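Local coordinates for protein putative solute-binding component of ABC transporter (PDB 4YS6) that binds beta-D-glucopyranose and probably serves as the carbohydrate-binding component of an ABC transporter, at residues N178-Y183 against V206-V211. Residues are numbered along the deposited sequence; the frame is centred on the assembly and turned at random.
With BGC (beta-D-glucopyranose), chain D.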
ATOM      1  N   ASN A 178       5.327   5.002  -1.111  1.00 10.44           N
ATOM      2  CA  ASN A 178       5.172   3.599  -1.470  1.00  9.88           C
ATOM      3  C   ASN A 178       4.724   3.362  -2.899  1.00 14.59           C
ATOM      4  O   ASN A 178       5.106   2.357  -3.509  1.00 13.01           O
ATOM      5  CB  ASN A 178       4.184   2.890  -0.573  1.00 10.70           C
ATOM      6  CG  ASN A 178       4.658   2.777   0.860  1.00 16.75           C
ATOM      7  OD1 ASN A 178       5.787   3.126   1.209  1.00 19.22           O
ATOM      8  ND2 ASN A 178       3.802   2.239   1.688  1.00 12.94           N
ATOM      9  N   ALA A 179       3.913   4.266  -3.434  1.00 14.68           N
ATOM     10  CA  ALA A 179       3.387   4.074  -4.775  1.00 16.08           C
ATOM     11  C   ALA A 179       4.543   4.039  -5.768  1.00 13.09           C
ATOM     12  O   ALA A 179       4.504   3.283  -6.732  1.00 13.28           O
ATOM     13  CB  ALA A 179       2.385   5.170  -5.134  1.00 10.99           C
ATOM     14  N   ARG A 180       5.582   4.850  -5.523  1.00 12.36           N
ATOM     15  CA  ARG A 180       6.766   4.886  -6.376  1.00 16.77           C
ATOM     16  C   ARG A 180       7.459   3.542  -6.404  1.00 13.78           C
ATOM     17  O   ARG A 180       7.926   3.088  -7.439  1.00 14.62           O
ATOM     18  CB  ARG A 180       7.779   5.938  -5.899  1.00 18.64           C
ATOM     19  CG  ARG A 180       7.315   7.365  -5.983  1.00 33.24           C
ATOM     20  CD  ARG A 180       8.520   8.319  -5.900  1.00 44.35           C
ATOM     21  NE  ARG A 180       9.363   8.113  -4.714  1.00 58.79           N
ATOM     22  CZ  ARG A 180      10.640   7.711  -4.723  1.00 59.74           C
ATOM     23  NH1 ARG A 180      11.273   7.442  -5.859  1.00 61.10           N
ATOM     24  NH2 ARG A 180      11.300   7.579  -3.577  1.00 52.46           N
ATOM     25  N   PHE A 181       7.522   2.920  -5.245  1.00 13.11           N
ATOM     26  CA  PHE A 181       8.131   1.606  -5.124  1.00 13.04           C
ATOM     27  C   PHE A 181       7.293   0.483  -5.726  1.00 13.28           C
ATOM     28  O   PHE A 181       7.851  -0.431  -6.360  1.00 12.91           O
ATOM     29  CB  PHE A 181       8.421   1.314  -3.654  1.00 14.57           C
ATOM     30  CG  PHE A 181       9.672   1.976  -3.180  1.00 13.76           C
ATOM     31  CD1 PHE A 181       9.723   3.345  -2.997  1.00 15.00           C
ATOM     32  CD2 PHE A 181      10.818   1.224  -2.957  1.00 17.97           C
ATOM     33  CE1 PHE A 181      10.887   3.953  -2.602  1.00 18.77           C
ATOM     34  CE2 PHE A 181      11.979   1.817  -2.547  1.00 21.34           C
ATOM     35  CZ  PHE A 181      12.025   3.179  -2.371  1.00 19.45           C
ATOM     36  N   PHE A 182       5.976   0.510  -5.532  1.00 11.01           N
ATOM     37  CA  PHE A 182       5.137  -0.522  -6.151  1.00 11.14           C
ATOM     38  C   PHE A 182       5.240  -0.410  -7.688  1.00 13.88           C
ATOM     39  O   PHE A 182       5.368  -1.402  -8.399  1.00 13.24           O
ATOM     40  CB  PHE A 182       3.671  -0.388  -5.736  1.00 10.51           C
ATOM     41  CG  PHE A 182       3.422  -0.452  -4.246  1.00 10.79           C
ATOM     42  CD1 PHE A 182       4.120  -1.324  -3.425  1.00 12.47           C
ATOM     43  CD2 PHE A 182       2.464   0.370  -3.678  1.00 10.60           C
ATOM     44  CE1 PHE A 182       3.870  -1.363  -2.082  1.00 14.15           C
ATOM     45  CE2 PHE A 182       2.214   0.340  -2.331  1.00 13.32           C
ATOM     46  CZ  PHE A 182       2.904  -0.546  -1.534  1.00 13.11           C
ATOM     47  N   TYR A 183       5.176   0.820  -8.197  1.00 12.40           N
ATOM     48  CA  TYR A 183       5.270   1.078  -9.640  1.00 10.69           C
ATOM     49  C   TYR A 183       6.653   0.683 -10.149  1.00 13.62           C
ATOM     50  O   TYR A 183       6.774  -0.003 -11.166  1.00 15.29           O
ATOM     51  CB  TYR A 183       4.966   2.556  -9.913  1.00 12.37           C
ATOM     52  CG  TYR A 183       5.174   3.018 -11.337  1.00 13.17           C
ATOM     53  CD1 TYR A 183       4.145   2.964 -12.259  1.00 14.48           C
ATOM     54  CD2 TYR A 183       6.385   3.528 -11.736  1.00 16.61           C
ATOM     55  CE1 TYR A 183       4.341   3.385 -13.564  1.00 15.15           C
ATOM     56  CE2 TYR A 183       6.590   3.946 -13.023  1.00 20.03           C
ATOM     57  CZ  TYR A 183       5.563   3.880 -13.932  1.00 16.27           C
ATOM     58  OH  TYR A 183       5.796   4.307 -15.231  1.00 17.66           O
ATOM     59  N   VAL A 206       1.436   5.444 -19.288  1.00 14.61           N
ATOM     60  CA  VAL A 206       2.432   4.533 -18.735  1.00 14.53           C
ATOM     61  C   VAL A 206       3.214   5.188 -17.604  1.00 18.76           C
ATOM     62  O   VAL A 206       3.502   4.547 -16.585  1.00 18.81           O
ATOM     63  CB  VAL A 206       3.399   4.076 -19.805  1.00 16.27           C
ATOM     64  CG1 VAL A 206       4.482   3.165 -19.225  1.00 21.12           C
ATOM     65  CG2 VAL A 206       2.660   3.353 -20.937  1.00 22.39           C
ATOM     66  N   ALA A 207       3.571   6.451 -17.797  1.00 18.47           N
ATOM     67  CA  ALA A 207       4.325   7.207 -16.801  1.00 23.52           C
ATOM     68  C   ALA A 207       3.613   7.282 -15.464  1.00 16.34           C
ATOM     69  O   ALA A 207       2.387   7.330 -15.404  1.00 16.34           O
ATOM     70  CB  ALA A 207       4.601   8.602 -17.308  1.00 25.56           C
ATOM     71  N   PHE A 208       4.398   7.293 -14.383  1.00 18.54           N
ATOM     72  CA  PHE A 208       3.860   7.280 -13.026  1.00 16.55           C
ATOM     73  C   PHE A 208       2.799   8.350 -12.849  1.00 16.00           C
ATOM     74  O   PHE A 208       1.717   8.067 -12.318  1.00 17.16           O
ATOM     75  CB  PHE A 208       4.979   7.490 -12.000  1.00 15.93           C
ATOM     76  CG  PHE A 208       4.506   7.521 -10.570  1.00 14.65           C
ATOM     77  CD1 PHE A 208       4.262   6.352  -9.881  1.00 14.43           C
ATOM     78  CD2 PHE A 208       4.297   8.726  -9.915  1.00 22.11           C
ATOM     79  CE1 PHE A 208       3.835   6.366  -8.587  1.00 18.00           C
ATOM     80  CE2 PHE A 208       3.868   8.748  -8.592  1.00 22.36           C
ATOM     81  CZ  PHE A 208       3.626   7.570  -7.933  1.00 22.98           C
ATOM     82  N   GLU A 209       3.110   9.560 -13.303  1.00 16.69           N
ATOM     83  CA  GLU A 209       2.196  10.689 -13.178  1.00 20.40           C
ATOM     84  C   GLU A 209       0.849  10.437 -13.826  1.00 23.09           C
ATOM     85  O   GLU A 209      -0.177  10.933 -13.343  1.00 25.11           O
ATOM     86  CB  GLU A 209       2.814  11.950 -13.798  1.00 37.30           C
ATOM     87  CG  GLU A 209       3.190  11.784 -15.274  1.00 60.16           C
ATOM     88  CD  GLU A 209       3.808  13.030 -15.886  1.00 70.56           C
ATOM     89  OE1 GLU A 209       3.667  14.121 -15.289  1.00 70.91           O
ATOM     90  OE2 GLU A 209       4.429  12.912 -16.968  1.00 69.72           O
ATOM     91  N   LYS A 210       0.854   9.712 -14.942  1.00 17.35           N
ATOM     92  CA  LYS A 210      -0.365   9.479 -15.715  1.00 18.59           C
ATOM     93  C   LYS A 210      -1.218   8.325 -15.153  1.00 20.80           C
ATOM     94  O   LYS A 210      -2.416   8.255 -15.412  1.00 17.84           O
ATOM     95  CB  LYS A 210      -0.024   9.171 -17.167  1.00 16.83           C
ATOM     96  CG  LYS A 210       0.620  10.318 -17.954  1.00 23.36           C
ATOM     97  CD  LYS A 210       0.675   9.956 -19.446  1.00 42.74           C
ATOM     98  CE  LYS A 210       1.296  11.049 -20.327  1.00 58.21           C
ATOM     99  NZ  LYS A 210       2.754  11.262 -20.078  1.00 61.63           N
ATOM    100  N   VAL A 211      -0.604   7.406 -14.418  1.00 15.65           N
ATOM    101  CA  VAL A 211      -1.329   6.228 -13.932  1.00 15.26           C
ATOM    102  C   VAL A 211      -1.631   6.250 -12.438  1.00 15.24           C
ATOM    103  O   VAL A 211      -2.308   5.346 -11.919  1.00 12.82           O
ATOM    104  CB  VAL A 211      -0.556   4.937 -14.261  1.00 15.35           C
ATOM    105  CG1 VAL A 211      -0.414   4.816 -15.765  1.00 18.48           C
ATOM    106  CG2 VAL A 211       0.814   4.912 -13.611  1.00 14.45           C
TER
HETATM  107  C2  BGC D 403       0.031   0.806   1.501  1.00 10.88           C
HETATM  108  C3  BGC D 403      -0.895  -0.142   0.811  1.00 12.91           C
HETATM  109  C4  BGC D 403      -2.271   0.371   0.723  1.00 10.44           C
HETATM  110  C5  BGC D 403      -2.333   1.751   0.145  1.00 11.03           C
HETATM  111  C6  BGC D 403      -3.699   2.397   0.237  1.00 13.09           C
HETATM  112  C1  BGC D 403       0.036   2.153   0.752  1.00 12.38           C
HETATM  113  O1  BGC D 403       0.798   3.031   1.309  1.00 17.69           O
HETATM  114  O2  BGC D 403       1.351   0.276   1.513  1.00 11.78           O
HETATM  115  O3  BGC D 403      -0.845  -1.407   1.573  1.00 12.38           O
HETATM  116  O4  BGC D 403      -3.089  -0.452  -0.145  1.00 12.51           O
HETATM  117  O5  BGC D 403      -1.399   2.587   0.893  1.00 12.54           O
HETATM  118  O6  BGC D 403      -4.273   2.244   1.526  1.00 12.98           O
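Ala179 and Tyr183 both pack against Phe208, and this ties 178-183 to the short helix 208-211. Asn178, just before Ala179, binds the sugar rather than 206-211. Its ND2 donates to BGC O2 at 3.1 Å and makes a weak bond to BGC O1. The same nitrogen also donates to Asp124 O, which helps fix the amide. Ala179, the next residue along, turns its methyl toward 206-211, where CB lies 3.9 Å from Phe208 CZ, at the ring edge and in its plane. Arg180 meets the ring with its backbone N, 3.8 Å from Phe208 CE1, and more loosely with its CG; the guanidinium leads off and bonds to Asn177 OD1. Phe182 belongs to the pocket instead and turns its ring edge to the sugar, with CZ 3.5 Å from BGC O2.

Tyr183 supplies most of what 178-183 buries, and Phe208 most of what 206-211 does. Tyr183 CG stands anti to the backbone N (chi1 173°), which carries the ring out from the helix and over to 206-211. Phe208 presents its edge to one face of this ring in a T-shaped stack, with the planes 78° apart. Phe208 CB makes a CH-pi contact over the same ring, 4.1 Å from its centroid. Val211 CG2 packs against Tyr183 CE1 at 3.8 Å. The phenol OH donates to Val206 O over 2.7 Å, tilted 33° from the carbonyl plane. This bond holds the tyrosine's far end just before Ala207, the N-cap of helix 208-211.

The pairing lies in the lobe built on the four-stranded parallel sheet. This lobe supplies Asn178 and Phe182 to the sugar site, to which Asp124 and Arg125 also contribute, consistent with the two-lobed periplasmic binding protein fold with its ligand in the cleft.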